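IWS1 (Encephalitozoon cuniculi, PDB 2XPP) is probably a nuclear transcription factor that takes part in regulating transcription by RNA polymerase II. Local coordinates at residues 46-51 with 88-93. Numbering follows the deposited sequence.
Sequences DILMSK and LDVLKT
Met-49, in the turn that follows helix 36-48, extends its side chain to Asp-89, Val-90 and Thr-93 of the segment 88-93. From CB, a chi1 of -58° sets CG opposite the carbonyl carbon, and a bend at chi2 (-85°) turns the thioether toward helix 81-92; the contacts begin only at the sulfur. SD comes up to Thr-93, 3.7 Å from OG1 and 3.8 Å from CG2, so that the sulfur faces both branches of the threonine. The terminal CE touches Val-90 CG2 at 3.7 Å and lies 3.1 Å from Asp-89 OD2, a tight approach of methyl to carboxylate. That same OD2 is in a salt bridge with Arg-86, which also pairs with Asp-46 and thereby ties the two helices together. The other methyl of Val-90, CG1, packs against Leu-48 CB at 3.7 Å, the two side chains crossing at about a right angle. Here the region around helix 36-48 packs on helix 81-92 of the TFIIS N-terminal-type helical bundle; Leu-88 and Leu-91 of the latter pack on helices 106-115 and 121-138. Beside these apolar contacts, the join is polar and bridged by water. One water donates to Met-49 O and to Thr-93 OG1 and accepts from Lys-51 NZ at 2.7 Å. Thr-93 OG1 in turn donates to Val-90 O (2.7 Å), in the carbonyl plane and on a lone pair; the same oxygen also accepts from Thr-93 N. Lys-51 NZ stands near Thr-93 O, but at too poor an angle for a hydrogen bond.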
loop_
_atom_site.group_PDB
_atom_site.type_symbol
_atom_site.label_atom_id
_atom_site.label_comp_id
_atom_site.label_asym_id
_atom_site.label_seq_id
_atom_site.Cartn_x
_atom_site.Cartn_y
_atom_site.Cartn_z
ATOM N N ASP A 46 2.964 4.457 -13.131
ATOM C CA ASP A 46 3.587 5.607 -13.783
ATOM C C ASP A 46 2.901 6.911 -13.387
ATOM O O ASP A 46 3.580 7.893 -13.085
ATOM C CB ASP A 46 3.598 5.443 -15.298
ATOM C CG ASP A 46 4.694 4.489 -15.772
ATOM O OD1 ASP A 46 5.404 3.884 -14.924
ATOM O OD2 ASP A 46 4.840 4.334 -16.994
ATOM N N ILE A 47 1.569 6.931 -13.368
ATOM C CA ILE A 47 0.839 8.116 -12.917
ATOM C C ILE A 47 1.054 8.411 -11.427
ATOM O O ILE A 47 1.235 9.573 -11.044
ATOM C CB ILE A 47 -0.668 8.013 -13.218
ATOM C CG1 ILE A 47 -0.876 7.808 -14.719
ATOM C CG2 ILE A 47 -1.426 9.219 -12.653
ATOM C CD1 ILE A 47 -2.276 7.351 -15.086
ATOM N N LEU A 48 1.035 7.375 -10.602
ATOM C CA LEU A 48 1.238 7.531 -9.170
ATOM C C LEU A 48 2.600 8.114 -8.853
ATOM O O LEU A 48 2.801 8.638 -7.741
ATOM C CB LEU A 48 1.090 6.195 -8.463
ATOM C CG LEU A 48 -0.307 5.587 -8.415
ATOM C CD1 LEU A 48 -0.152 4.208 -7.812
ATOM C CD2 LEU A 48 -1.259 6.458 -7.560
ATOM N N MET A 49 3.519 8.020 -9.811
ATOM C CA MET A 49 4.883 8.578 -9.633
ATOM C C MET A 49 4.995 10.089 -9.926
ATOM O O MET A 49 6.060 10.672 -9.725
ATOM C CB MET A 49 5.915 7.856 -10.545
ATOM C CG MET A 49 6.024 6.351 -10.356
ATOM S SD MET A 49 7.141 5.988 -9.030
ATOM C CE MET A 49 7.482 4.295 -9.352
ATOM N N SER A 50 3.946 10.694 -10.477
ATOM C CA SER A 50 3.983 12.100 -10.895
ATOM C C SER A 50 4.257 12.977 -9.698
ATOM O O SER A 50 3.526 12.953 -8.734
ATOM C CB SER A 50 2.620 12.526 -11.495
ATOM O OG SER A 50 2.586 13.936 -11.631
ATOM N N LYS A 51 5.328 13.750 -9.740
ATOM C CA LYS A 51 5.610 14.673 -8.637
ATOM C C LYS A 51 4.559 15.783 -8.554
ATOM O O LYS A 51 4.237 16.239 -7.454
ATOM C CB LYS A 51 7.016 15.278 -8.771
ATOM C CG LYS A 51 8.157 14.227 -8.633
ATOM C CD LYS A 51 8.072 13.418 -7.344
ATOM C CE LYS A 51 9.368 12.688 -7.076
ATOM N NZ LYS A 51 9.118 11.640 -6.058
ATOM N N LEU A 88 5.485 -1.150 -4.159
ATOM C CA LEU A 88 6.450 -0.798 -3.110
ATOM C C LEU A 88 7.398 0.262 -3.684
ATOM O O LEU A 88 7.803 1.167 -2.976
ATOM C CB LEU A 88 7.288 -2.000 -2.648
ATOM C CG LEU A 88 6.513 -2.996 -1.765
ATOM C CD1 LEU A 88 7.487 -4.065 -1.351
ATOM C CD2 LEU A 88 5.847 -2.380 -0.520
ATOM N N ASP A 89 7.763 0.130 -4.966
ATOM C CA ASP A 89 8.613 1.150 -5.630
ATOM C C ASP A 89 7.928 2.528 -5.617
ATOM O O ASP A 89 8.606 3.560 -5.346
ATOM C CB ASP A 89 8.898 0.713 -7.077
ATOM C CG ASP A 89 9.744 1.707 -7.863
ATOM O OD1 ASP A 89 10.759 2.231 -7.326
ATOM O OD2 ASP A 89 9.400 1.920 -9.059
ATOM N N VAL A 90 6.649 2.564 -5.987
ATOM C CA VAL A 90 5.828 3.792 -5.899
ATOM C C VAL A 90 5.881 4.444 -4.486
ATOM O O VAL A 90 6.210 5.633 -4.359
ATOM C CB VAL A 90 4.365 3.548 -6.321
ATOM C CG1 VAL A 90 3.436 4.739 -5.933
ATOM C CG2 VAL A 90 4.295 3.326 -7.845
ATOM N N LEU A 91 5.558 3.647 -3.470
ATOM C CA LEU A 91 5.527 4.129 -2.075
ATOM C C LEU A 91 6.867 4.750 -1.652
ATOM O O LEU A 91 6.882 5.753 -0.939
ATOM C CB LEU A 91 5.160 2.961 -1.159
ATOM C CG LEU A 91 3.699 2.535 -1.258
ATOM C CD1 LEU A 91 3.534 1.271 -0.536
ATOM C CD2 LEU A 91 2.732 3.592 -0.683
ATOM N N LYS A 92 7.972 4.184 -2.131
ATOM C CA LYS A 92 9.308 4.636 -1.746
ATOM C C LYS A 92 9.541 6.073 -2.213
ATOM O O LYS A 92 10.329 6.845 -1.589
ATOM C CB LYS A 92 10.388 3.730 -2.375
ATOM C CG LYS A 92 11.759 4.092 -2.001
ATOM C CD LYS A 92 12.673 2.980 -2.482
ATOM C CE LYS A 92 13.947 3.511 -3.067
ATOM N NZ LYS A 92 14.771 2.340 -3.507
ATOM N N THR A 93 8.862 6.441 -3.299
ATOM C CA THR A 93 9.063 7.745 -3.936
ATOM C C THR A 93 8.204 8.855 -3.332
ATOM O O THR A 93 8.405 10.024 -3.675
ATOM C CB THR A 93 8.793 7.750 -5.476
ATOM O OG1 THR A 93 7.392 7.664 -5.747
ATOM C CG2 THR A 93 9.557 6.623 -6.216
HETATM O O HOH W 1 7.044 10.196 -6.963
#